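Restriction endonuclease r.bpuji (Bacillus pumilus, PDB 2VLA) recognises a specific DNA sequence through this recognition domain, one piece of a longer protein that is probably an endonuclease cutting DNA. Local coordinates at residues P27-I32 against E71-L76; N31-I36 against G78-D83; Y140-L145 against A220-I225. One frame throughout, in Å; residues are numbered along the deposited sequence. Where two conformers were deposited one is given.

In the fold
Contacts 1 and 2 adjoin, their centres about 7 Å apart: both start from helix 22-36 and share Asn31 and Ile32, contact 1 running to helix 62-76 and contact 2 to strand 80-83, which follows it. They touch directly, Ala73 O lying 2.8 Å from Met79 N in a probable hydrogen bond. Contact 3 is separate, its centre about 24 Å from that of contact 1 and about 29 Å from that of contact 2; its helix 137-150 borders the pocket of the bound polyether. Contact 1 reaches the DNA through Glu71 and, beside a backbone phosphate, Lys75; the nearest atoms of contacts 2 and 3 each lie about 7 Å from the nucleic acid.

Contact 1 of 3, residues P27-I32 against E71-L76; sequences PAYANI and EIAGKL. With nucleotides of chain B.
Tyr29 extends from helix 22-36 toward helix 62-76 and meets two side chains there. Ala73 CB sits over one face of the ring, 4.4 Å from Tyr29 CD1. Ile72 meets the far end of the tyrosine obliquely, its CG2 methyl 3.7 Å from Tyr29 OH and 3.8 Å from Tyr29 CE2. That methyl lies anti to the backbone N of Ile72, while CG1 stands beside the N (chi1 -55°) and carries the end of the chain away. The Tyr29 hydroxyl is hydrogen-bonded to His68 ND1. The order of helices and strands is consistent with a winged-helix form of the helix-turn-helix, with helix 62-76 in the place of the recognition helix, one side on Tyr29 and another on DNA. A wider pi-type turn at 71-76, marked by the 2.8 Å bond from Leu76 N to Glu71 O, lies here. Glu71 OE2 accepts a nearly straight hydrogen bond from N4 of DC6 of chain B, at 2.9 Å and 164°. The same oxygen forms a salt bridge with Lys17. The carboxylate carbon, Glu71 CD, stands off the plane of the DC5 base of chain B, 3.6 Å from its C6 and just beyond the C5-C6 edge. Replacing Glu71 with an alanine would probably leave N4 of DC6 without this acceptor and Lys17 without this carboxylate. Lys75 CE passes 3.4 Å from OP1 of DC5, its NZ hydrogen-bonded to Gly118 O.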
loop_
_atom_site.group_PDB
_atom_site.type_symbol
_atom_site.label_atom_id
_atom_site.label_comp_id
_atom_site.label_asym_id
_atom_site.label_seq_id
_atom_site.Cartn_x
_atom_site.Cartn_y
_atom_site.Cartn_z
ATOM N N PRO A 27 -13.582 12.545 1.132
ATOM C CA PRO A 27 -14.635 13.172 0.343
ATOM C C PRO A 27 -14.161 14.384 -0.449
ATOM O O PRO A 27 -14.637 14.615 -1.552
ATOM C CB PRO A 27 -15.651 13.589 1.402
ATOM C CG PRO A 27 -15.436 12.669 2.508
ATOM C CD PRO A 27 -13.971 12.406 2.540
ATOM N N ALA A 28 -13.270 15.195 0.126
ATOM C CA ALA A 28 -12.763 16.340 -0.595
ATOM C C ALA A 28 -12.004 15.935 -1.857
ATOM O O ALA A 28 -12.288 16.448 -2.946
ATOM C CB ALA A 28 -11.890 17.214 0.317
ATOM N N TYR A 29 -11.064 14.999 -1.729
ATOM C CA TYR A 29 -10.311 14.546 -2.890
ATOM C C TYR A 29 -11.316 14.083 -3.973
ATOM O O TYR A 29 -11.190 14.423 -5.142
ATOM C CB TYR A 29 -9.413 13.371 -2.546
ATOM C CG TYR A 29 -8.232 13.612 -1.627
ATOM C CD1 TYR A 29 -7.533 14.820 -1.600
ATOM C CD2 TYR A 29 -7.759 12.577 -0.846
ATOM C CE1 TYR A 29 -6.420 14.984 -0.748
ATOM C CE2 TYR A 29 -6.668 12.713 -0.042
ATOM C CZ TYR A 29 -5.983 13.897 0.005
ATOM O OH TYR A 29 -4.898 13.971 0.853
ATOM N N ALA A 30 -12.277 13.258 -3.574
ATOM C CA ALA A 30 -13.176 12.628 -4.531
ATOM C C ALA A 30 -14.065 13.663 -5.213
ATOM O O ALA A 30 -14.290 13.601 -6.423
ATOM C CB ALA A 30 -14.020 11.584 -3.839
ATOM N N ASN A 31 -14.597 14.588 -4.434
ATOM C CA ASN A 31 -15.527 15.581 -4.967
ATOM C C ASN A 31 -14.820 16.584 -5.830
ATOM O O ASN A 31 -15.351 17.014 -6.844
ATOM C CB ASN A 31 -16.301 16.263 -3.844
ATOM C CG ASN A 31 -17.456 15.416 -3.350
ATOM O OD1 ASN A 31 -18.121 14.734 -4.143
ATOM N ND2 ASN A 31 -17.688 15.427 -2.064
ATOM N N ILE A 32 -13.612 16.970 -5.426
ATOM C CA ILE A 32 -12.810 17.852 -6.253
ATOM C C ILE A 32 -12.567 17.192 -7.615
ATOM O O ILE A 32 -12.804 17.793 -8.665
ATOM C CB ILE A 32 -11.474 18.190 -5.594
ATOM C CG1 ILE A 32 -11.713 19.066 -4.353
ATOM C CG2 ILE A 32 -10.545 18.888 -6.617
ATOM C CD1 ILE A 32 -10.483 19.241 -3.445
ATOM N N GLU A 71 0.979 12.611 -4.720
ATOM C CA GLU A 71 1.350 11.449 -3.919
ATOM C C GLU A 71 0.166 10.676 -3.416
ATOM O O GLU A 71 0.215 9.428 -3.349
ATOM C CB GLU A 71 2.199 11.841 -2.722
ATOM C CG GLU A 71 3.524 12.520 -3.034
ATOM C CD GLU A 71 4.412 12.595 -1.791
ATOM O OE1 GLU A 71 4.851 11.526 -1.318
ATOM O OE2 GLU A 71 4.632 13.733 -1.250
ATOM N N ILE A 72 -0.880 11.388 -2.994
ATOM C CA ILE A 72 -1.973 10.750 -2.252
ATOM C C ILE A 72 -3.183 10.557 -3.148
ATOM O O ILE A 72 -3.570 9.431 -3.436
ATOM C CB ILE A 72 -2.341 11.526 -0.934
ATOM C CG1 ILE A 72 -1.090 11.692 -0.056
ATOM C CG2 ILE A 72 -3.432 10.774 -0.200
ATOM C CD1 ILE A 72 -0.411 10.366 0.387
ATOM N N ALA A 73 -3.741 11.632 -3.647
ATOM C CA ALA A 73 -4.879 11.508 -4.547
ATOM C C ALA A 73 -4.487 10.724 -5.823
ATOM O O ALA A 73 -5.222 9.850 -6.262
ATOM C CB ALA A 73 -5.431 12.893 -4.904
ATOM N N GLY A 74 -3.322 11.020 -6.379
ATOM C CA GLY A 74 -2.861 10.356 -7.602
ATOM C C GLY A 74 -2.305 8.945 -7.354
ATOM O O GLY A 74 -2.918 7.933 -7.742
ATOM N N LYS A 75 -1.151 8.861 -6.710
ATOM C CA LYS A 75 -0.452 7.580 -6.609
ATOM C C LYS A 75 -1.046 6.644 -5.550
ATOM O O LYS A 75 -1.550 5.560 -5.878
ATOM C CB LYS A 75 1.020 7.791 -6.354
ATOM C CG LYS A 75 1.731 8.486 -7.472
ATOM C CD LYS A 75 1.980 7.553 -8.643
ATOM C CE LYS A 75 2.881 8.191 -9.705
ATOM N NZ LYS A 75 3.373 7.202 -10.705
ATOM N N LEU A 76 -1.032 7.045 -4.281
ATOM C CA LEU A 76 -1.310 6.081 -3.223
ATOM C C LEU A 76 -2.781 5.649 -3.235
ATOM O O LEU A 76 -3.090 4.475 -3.010
ATOM C CB LEU A 76 -0.919 6.630 -1.857
ATOM C CG LEU A 76 -1.082 5.681 -0.672
ATOM C CD1 LEU A 76 -0.185 4.456 -0.819
ATOM C CD2 LEU A 76 -0.771 6.459 0.657
ATOM P P DC B 5 4.439 11.455 -7.695
ATOM O OP1 DC B 5 3.506 11.374 -8.838
ATOM O OP2 DC B 5 3.965 12.022 -6.426
ATOM O "O5'" DC B 5 5.087 10.001 -7.511
ATOM C "C5'" DC B 5 5.325 9.454 -6.239
ATOM C "C4'" DC B 5 6.790 9.216 -6.016
ATOM O "O4'" DC B 5 7.504 10.486 -6.078
ATOM C "C3'" DC B 5 7.142 8.620 -4.673
ATOM O "O3'" DC B 5 8.366 7.889 -4.778
ATOM C "C2'" DC B 5 7.255 9.897 -3.832
ATOM C "C1'" DC B 5 8.053 10.764 -4.800
ATOM N N1 DC B 5 7.985 12.198 -4.507
ATOM C C2 DC B 5 9.144 12.911 -4.172
ATOM O O2 DC B 5 10.244 12.323 -4.185
ATOM N N3 DC B 5 9.034 14.241 -3.871
ATOM C C4 DC B 5 7.849 14.830 -3.874
ATOM N N4 DC B 5 7.792 16.141 -3.572
ATOM C C5 DC B 5 6.659 14.140 -4.179
ATOM C C6 DC B 5 6.772 12.833 -4.501
ATOM P P DC B 6 8.979 7.064 -3.547
ATOM O OP1 DC B 6 9.752 5.949 -4.163
ATOM O OP2 DC B 6 7.904 6.815 -2.553
ATOM O "O5'" DC B 6 9.926 8.149 -2.805
ATOM C "C5'" DC B 6 11.238 8.423 -3.312
ATOM C "C4'" DC B 6 12.086 9.032 -2.221
ATOM O "O4'" DC B 6 11.643 10.369 -1.952
ATOM C "C3'" DC B 6 12.065 8.300 -0.885
ATOM O "O3'" DC B 6 13.399 8.220 -0.412
ATOM C "C2'" DC B 6 11.152 9.154 0.006
ATOM C "C1'" DC B 6 11.402 10.533 -0.542
ATOM N N1 DC B 6 10.317 11.494 -0.459
ATOM C C2 DC B 6 10.548 12.786 0.061
ATOM O O2 DC B 6 11.624 13.044 0.611
ATOM N N3 DC B 6 9.563 13.699 -0.020
ATOM C C4 DC B 6 8.385 13.392 -0.550
ATOM N N4 DC B 6 7.434 14.343 -0.594
ATOM C C5 DC B 6 8.140 12.088 -1.071
ATOM C C6 DC B 6 9.130 11.208 -1.024
#

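Contact 2 of 3, residues N31-I36 against G78-D83; sequences NIIDDI and GMFYED
Ile33 of helix 22-36 points at Met79 and Phe80, where the chain leaves helix 62-76 and enters strand 80-83. The contact packs the first helix of what is consistent with a winged-helix unit against the beginning of an edge strand, 80-83, of its small three-stranded antiparallel sheet, and 137 Å² is buried between the two segments. All direct contacts across it are of van der Waals kind, with no hydrogen bond between the segments. The aliphatic part centres on one methyl: Ile33 CD1 lies 3.6 Å from Met79 CB, and the two side chains cross at about a right angle. Ile33 CG1 stands anti to its carbonyl carbon (chi1 -70°), and with chi2 at 164° the chain is extended, which carries CD1 out to the strand. The second methyl, CG2, approaches the backbone, 3.8 Å from Met79 O; that oxygen has a hydrogen-bond partner in Thr93 OG1. Met79 itself continues past Ile33 to pack on Leu26, Tyr29 and Ala30 of the same helix. The backbone turns just before this, at Gly78, whose phi is positive (59°) as the helix ends. The aromatic part is the ring of Phe80, which meets Phe44 of helix 41-56 edge-to-face. Toward Ile33 the ring offers its rim: Ile33 CD1 sits near the ring plane, 3.8 Å from Phe80 CD2.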
loop_
_atom_site.group_PDB
_atom_site.type_symbol
_atom_site.label_atom_id
_atom_site.label_comp_id
_atom_site.label_asym_id
_atom_site.label_seq_id
_atom_site.Cartn_x
_atom_site.Cartn_y
_atom_site.Cartn_z
ATOM N N ASN A 31 -14.597 14.588 -4.434
ATOM C CA ASN A 31 -15.527 15.581 -4.967
ATOM C C ASN A 31 -14.820 16.584 -5.830
ATOM O O ASN A 31 -15.351 17.014 -6.844
ATOM C CB ASN A 31 -16.301 16.263 -3.844
ATOM C CG ASN A 31 -17.456 15.416 -3.350
ATOM O OD1 ASN A 31 -18.121 14.734 -4.143
ATOM N ND2 ASN A 31 -17.688 15.427 -2.064
ATOM N N ILE A 32 -13.612 16.970 -5.426
ATOM C CA ILE A 32 -12.810 17.852 -6.253
ATOM C C ILE A 32 -12.567 17.192 -7.615
ATOM O O ILE A 32 -12.804 17.793 -8.665
ATOM C CB ILE A 32 -11.474 18.190 -5.594
ATOM C CG1 ILE A 32 -11.713 19.066 -4.353
ATOM C CG2 ILE A 32 -10.545 18.888 -6.617
ATOM C CD1 ILE A 32 -10.483 19.241 -3.445
ATOM N N ILE A 33 -12.090 15.964 -7.596
ATOM C CA ILE A 33 -11.785 15.255 -8.833
ATOM C C ILE A 33 -13.036 15.060 -9.704
ATOM O O ILE A 33 -13.023 15.344 -10.901
ATOM C CB ILE A 33 -11.111 13.911 -8.530
ATOM C CG1 ILE A 33 -9.704 14.153 -7.989
ATOM C CG2 ILE A 33 -11.046 13.034 -9.778
ATOM C CD1 ILE A 33 -9.094 12.940 -7.296
ATOM N N ASP A 34 -14.127 14.635 -9.088
ATOM C CA ASP A 34 -15.360 14.385 -9.827
ATOM C C ASP A 34 -15.877 15.685 -10.481
ATOM O O ASP A 34 -16.380 15.673 -11.610
ATOM C CB ASP A 34 -16.407 13.815 -8.880
ATOM C CG ASP A 34 -17.668 13.453 -9.567
ATOM O OD1 ASP A 34 -17.611 12.673 -10.535
ATOM O OD2 ASP A 34 -18.728 13.894 -9.101
ATOM N N ASP A 35 -15.735 16.804 -9.764
ATOM C CA ASP A 35 -16.231 18.091 -10.243
ATOM C C ASP A 35 -15.412 18.629 -11.413
ATOM O O ASP A 35 -15.977 19.108 -12.411
ATOM C CB ASP A 35 -16.207 19.114 -9.124
ATOM C CG ASP A 35 -17.332 18.922 -8.125
ATOM O OD1 ASP A 35 -18.247 18.099 -8.390
ATOM O OD2 ASP A 35 -17.307 19.612 -7.075
ATOM N N ILE A 36 -14.082 18.614 -11.280
ATOM C CA ILE A 36 -13.234 19.331 -12.221
ATOM C C ILE A 36 -12.787 18.470 -13.404
ATOM O O ILE A 36 -12.394 18.998 -14.438
ATOM C CB ILE A 36 -11.993 20.000 -11.521
ATOM C CG1 ILE A 36 -10.970 18.954 -11.066
ATOM C CG2 ILE A 36 -12.448 20.853 -10.336
ATOM C CD1 ILE A 36 -9.688 19.566 -10.435
ATOM N N GLY A 78 -4.944 6.271 -5.846
ATOM C CA GLY A 78 -5.370 5.938 -7.215
ATOM C C GLY A 78 -6.710 6.559 -7.604
ATOM O O GLY A 78 -7.593 5.863 -8.116
ATOM N N MET A 79 -6.836 7.876 -7.441
ATOM C CA MET A 79 -8.124 8.526 -7.565
ATOM C C MET A 79 -8.354 9.203 -8.918
ATOM O O MET A 79 -9.469 9.612 -9.225
ATOM C CB MET A 79 -8.330 9.526 -6.420
ATOM C CG MET A 79 -8.349 8.857 -5.059
ATOM S SD MET A 79 -8.735 9.943 -3.708
ATOM C CE MET A 79 -10.514 10.023 -3.914
ATOM N N PHE A 80 -7.300 9.353 -9.697
ATOM C CA PHE A 80 -7.415 9.877 -11.059
ATOM C C PHE A 80 -6.339 9.275 -11.950
ATOM O O PHE A 80 -5.415 8.649 -11.472
ATOM C CB PHE A 80 -7.321 11.423 -11.063
ATOM C CG PHE A 80 -5.992 11.969 -10.584
ATOM C CD1 PHE A 80 -4.923 12.130 -11.460
ATOM C CD2 PHE A 80 -5.841 12.408 -9.283
ATOM C CE1 PHE A 80 -3.721 12.700 -11.025
ATOM C CE2 PHE A 80 -4.625 12.949 -8.845
ATOM C CZ PHE A 80 -3.580 13.097 -9.718
ATOM N N TYR A 81 -6.489 9.465 -13.255
ATOM C CA TYR A 81 -5.505 8.990 -14.224
ATOM C C TYR A 81 -5.533 9.906 -15.421
ATOM O O TYR A 81 -6.437 10.729 -15.559
ATOM C CB TYR A 81 -5.786 7.537 -14.639
ATOM C CG TYR A 81 -7.026 7.365 -15.488
ATOM C CD1 TYR A 81 -8.276 7.247 -14.908
ATOM C CD2 TYR A 81 -6.939 7.311 -16.870
ATOM C CE1 TYR A 81 -9.405 7.088 -15.675
ATOM C CE2 TYR A 81 -8.059 7.162 -17.645
ATOM C CZ TYR A 81 -9.289 7.044 -17.047
ATOM O OH TYR A 81 -10.415 6.886 -17.830
ATOM N N GLU A 82 -4.524 9.789 -16.267
ATOM C CA GLU A 82 -4.435 10.606 -17.473
ATOM C C GLU A 82 -4.576 9.755 -18.713
ATOM O O GLU A 82 -4.054 8.640 -18.770
ATOM C CB GLU A 82 -3.102 11.343 -17.516
ATOM C CG GLU A 82 -2.775 11.931 -18.886
ATOM C CD GLU A 82 -1.504 12.742 -18.883
ATOM O OE1 GLU A 82 -0.990 13.044 -17.783
ATOM O OE2 GLU A 82 -1.019 13.089 -19.984
ATOM N N ASP A 83 -5.287 10.278 -19.702
ATOM C CA ASP A 83 -5.312 9.667 -21.032
ATOM C C ASP A 83 -5.418 10.739 -22.105
ATOM O O ASP A 83 -6.267 11.634 -22.024
ATOM C CB ASP A 83 -6.478 8.700 -21.160
ATOM C CG ASP A 83 -6.451 7.933 -22.469
ATOM O OD1 ASP A 83 -5.511 7.124 -22.666
ATOM O OD2 ASP A 83 -7.358 8.147 -23.302
#

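Contact 3 of 3, residues Y140-L145 against A220-I225; sequences YILQVL and ANLIRI
Leu145 and Leu142, one turn apart on helix 137-150, present their methyl ends to Ile223, whose CG2 methyl is the bump that meets both. It lies 3.9 Å from Leu145 CD1 and 4.2 Å from Leu142 CD2, in the shallow hollow between the two leucine ends. Ile223 owes this to its first torsion: at chi1 67°, CG1 lies between the backbone N and the carbonyl carbon, which places CG2 anti to the carbonyl carbon and directs it at the helix. Leu145 crosses Ile223 at about a right angle, whereas Leu142 meets it at a slant. The forked end of Leu142 in turn reaches two residues. While CD2 is turned to Ile223, the other branch, CD1, meets Leu222 CD1 at 4.1 Å, these two leucines crossing at about a right angle. Leu142 leaves the helix alongside the other segment rather than straight at it, and its extended chain (chi2 175°) brings both methyls nearer. The segments bury 141 Å² between them, with no hydrogen bond across.

The second segment follows helix 203-219, which closes in a Schellman motif with Asn221 at positive phi (64°), and enters strand 223-225 of a two-stranded antiparallel hairpin with strand 230-232, an arrangement that resembles the wing of a winged helix. Helix 137-150 thus lies against the apolar side of that hairpin. Val230 and Leu232 of the partner strand extend this surface, Leu145 touching both and Leu142 touching Leu232. Leu217 of helix 203-219 packs on Leu142 and Leu222 alike.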
loop_
_atom_site.group_PDB
_atom_site.type_symbol
_atom_site.label_atom_id
_atom_site.label_comp_id
_atom_site.label_asym_id
_atom_site.label_seq_id
_atom_site.Cartn_x
_atom_site.Cartn_y
_atom_site.Cartn_z
ATOM N N TYR A 140 -1.060 -11.679 1.566
ATOM C CA TYR A 140 -0.075 -12.410 2.296
ATOM C C TYR A 140 -0.189 -12.170 3.823
ATOM O O TYR A 140 -0.170 -13.092 4.623
ATOM C CB TYR A 140 1.339 -12.085 1.792
ATOM C CG TYR A 140 2.371 -13.076 2.256
ATOM C CD1 TYR A 140 2.984 -12.925 3.472
ATOM C CD2 TYR A 140 2.693 -14.221 1.490
ATOM C CE1 TYR A 140 3.880 -13.811 3.922
ATOM C CE2 TYR A 140 3.600 -15.115 1.947
ATOM C CZ TYR A 140 4.196 -14.922 3.164
ATOM O OH TYR A 140 5.118 -15.789 3.690
ATOM N N ILE A 141 -0.301 -10.889 4.221
ATOM C CA ILE A 141 -0.457 -10.531 5.651
ATOM C C ILE A 141 -1.687 -11.215 6.233
ATOM O O ILE A 141 -1.639 -11.808 7.313
ATOM C CB ILE A 141 -0.573 -8.997 5.845
ATOM C CG1 ILE A 141 0.767 -8.320 5.589
ATOM C CG2 ILE A 141 -1.065 -8.660 7.263
ATOM C CD1 ILE A 141 0.639 -6.852 5.242
ATOM N N LEU A 142 -2.797 -11.144 5.510
ATOM C CA LEU A 142 -4.012 -11.745 5.986
ATOM C C LEU A 142 -3.833 -13.284 6.175
ATOM O O LEU A 142 -4.285 -13.846 7.161
ATOM C CB LEU A 142 -5.149 -11.458 5.008
ATOM C CG LEU A 142 -5.646 -9.994 5.039
ATOM C CD1 LEU A 142 -6.682 -9.840 3.938
ATOM C CD2 LEU A 142 -6.237 -9.593 6.439
ATOM N N GLN A 143 -3.159 -13.955 5.230
ATOM C CA GLN A 143 -2.917 -15.365 5.400
ATOM C C GLN A 143 -1.982 -15.680 6.575
ATOM O O GLN A 143 -2.188 -16.645 7.294
ATOM C CB GLN A 143 -2.375 -15.978 4.111
ATOM C CG GLN A 143 -2.219 -17.519 4.158
ATOM C CD GLN A 143 -3.542 -18.239 4.194
ATOM O OE1 GLN A 143 -4.570 -17.686 3.859
ATOM N NE2 GLN A 143 -3.486 -19.533 4.461
ATOM N N VAL A 144 -0.956 -14.850 6.774
ATOM C CA VAL A 144 -0.080 -15.014 7.934
ATOM C C VAL A 144 -0.907 -14.896 9.250
ATOM O O VAL A 144 -0.758 -15.692 10.165
ATOM C CB VAL A 144 1.054 -13.964 7.915
ATOM C CG1 VAL A 144 1.763 -13.859 9.287
ATOM C CG2 VAL A 144 2.064 -14.276 6.824
ATOM N N LEU A 145 -1.808 -13.912 9.298
ATOM C CA LEU A 145 -2.637 -13.721 10.495
ATOM C C LEU A 145 -3.604 -14.902 10.705
ATOM O O LEU A 145 -3.810 -15.349 11.846
ATOM C CB LEU A 145 -3.404 -12.397 10.402
ATOM C CG LEU A 145 -2.540 -11.131 10.529
ATOM C CD1 LEU A 145 -3.365 -9.917 10.170
ATOM C CD2 LEU A 145 -1.949 -10.997 11.937
ATOM N N ALA A 220 -9.816 -0.771 6.034
ATOM C CA ALA A 220 -10.638 -1.727 5.276
ATOM C C ALA A 220 -11.501 -2.592 6.218
ATOM O O ALA A 220 -12.309 -3.402 5.764
ATOM C CB ALA A 220 -9.738 -2.606 4.425
ATOM N N ASN A 221 -11.348 -2.374 7.529
ATOM C CA ASN A 221 -12.070 -3.140 8.550
ATOM C C ASN A 221 -11.716 -4.627 8.569
ATOM O O ASN A 221 -12.520 -5.451 8.991
ATOM C CB ASN A 221 -13.580 -2.978 8.372
ATOM C CG ASN A 221 -14.090 -1.690 8.950
ATOM O OD1 ASN A 221 -13.449 -1.090 9.814
ATOM N ND2 ASN A 221 -15.254 -1.251 8.487
ATOM N N LEU A 222 -10.502 -4.963 8.154
ATOM C CA LEU A 222 -10.089 -6.365 8.130
ATOM C C LEU A 222 -9.261 -6.747 9.351
ATOM O O LEU A 222 -9.235 -7.928 9.746
ATOM C CB LEU A 222 -9.348 -6.683 6.847
ATOM C CG LEU A 222 -10.145 -6.358 5.593
ATOM C CD1 LEU A 222 -9.357 -6.726 4.370
ATOM C CD2 LEU A 222 -11.533 -7.044 5.613
ATOM N N ILE A 223 -8.650 -5.746 9.992
ATOM C CA ILE A 223 -7.863 -5.972 11.198
ATOM C C ILE A 223 -8.084 -4.872 12.197
ATOM O O ILE A 223 -8.651 -3.841 11.873
ATOM C CB ILE A 223 -6.372 -6.066 10.887
ATOM C CG1 ILE A 223 -5.826 -4.702 10.387
ATOM C CG2 ILE A 223 -6.101 -7.216 9.865
ATOM C CD1 ILE A 223 -4.309 -4.558 10.324
ATOM N N ARG A 224 -7.634 -5.112 13.424
ATOM C CA ARG A 224 -7.579 -4.089 14.453
ATOM C C ARG A 224 -6.174 -4.105 15.053
ATOM O O ARG A 224 -5.664 -5.172 15.433
ATOM C CB ARG A 224 -8.622 -4.370 15.534
ATOM C CG ARG A 224 -8.743 -3.273 16.580
ATOM C CD ARG A 224 -10.117 -2.578 16.531
ATOM N NE ARG A 224 -10.067 -1.257 15.893
ATOM C CZ ARG A 224 -9.087 -0.373 16.068
ATOM N NH1 ARG A 224 -8.072 -0.657 16.858
ATOM N NH2 ARG A 224 -9.129 0.800 15.450
ATOM N N ILE A 225 -5.518 -2.945 15.041
ATOM C CA ILE A 225 -4.201 -2.791 15.574
ATOM C C ILE A 225 -4.345 -2.192 16.968
ATOM O O ILE A 225 -4.863 -1.096 17.115
ATOM C CB ILE A 225 -3.368 -1.763 14.724
ATOM C CG1 ILE A 225 -3.333 -2.144 13.236
ATOM C CG2 ILE A 225 -1.943 -1.646 15.268
ATOM C CD1 ILE A 225 -2.833 -1.008 12.341
#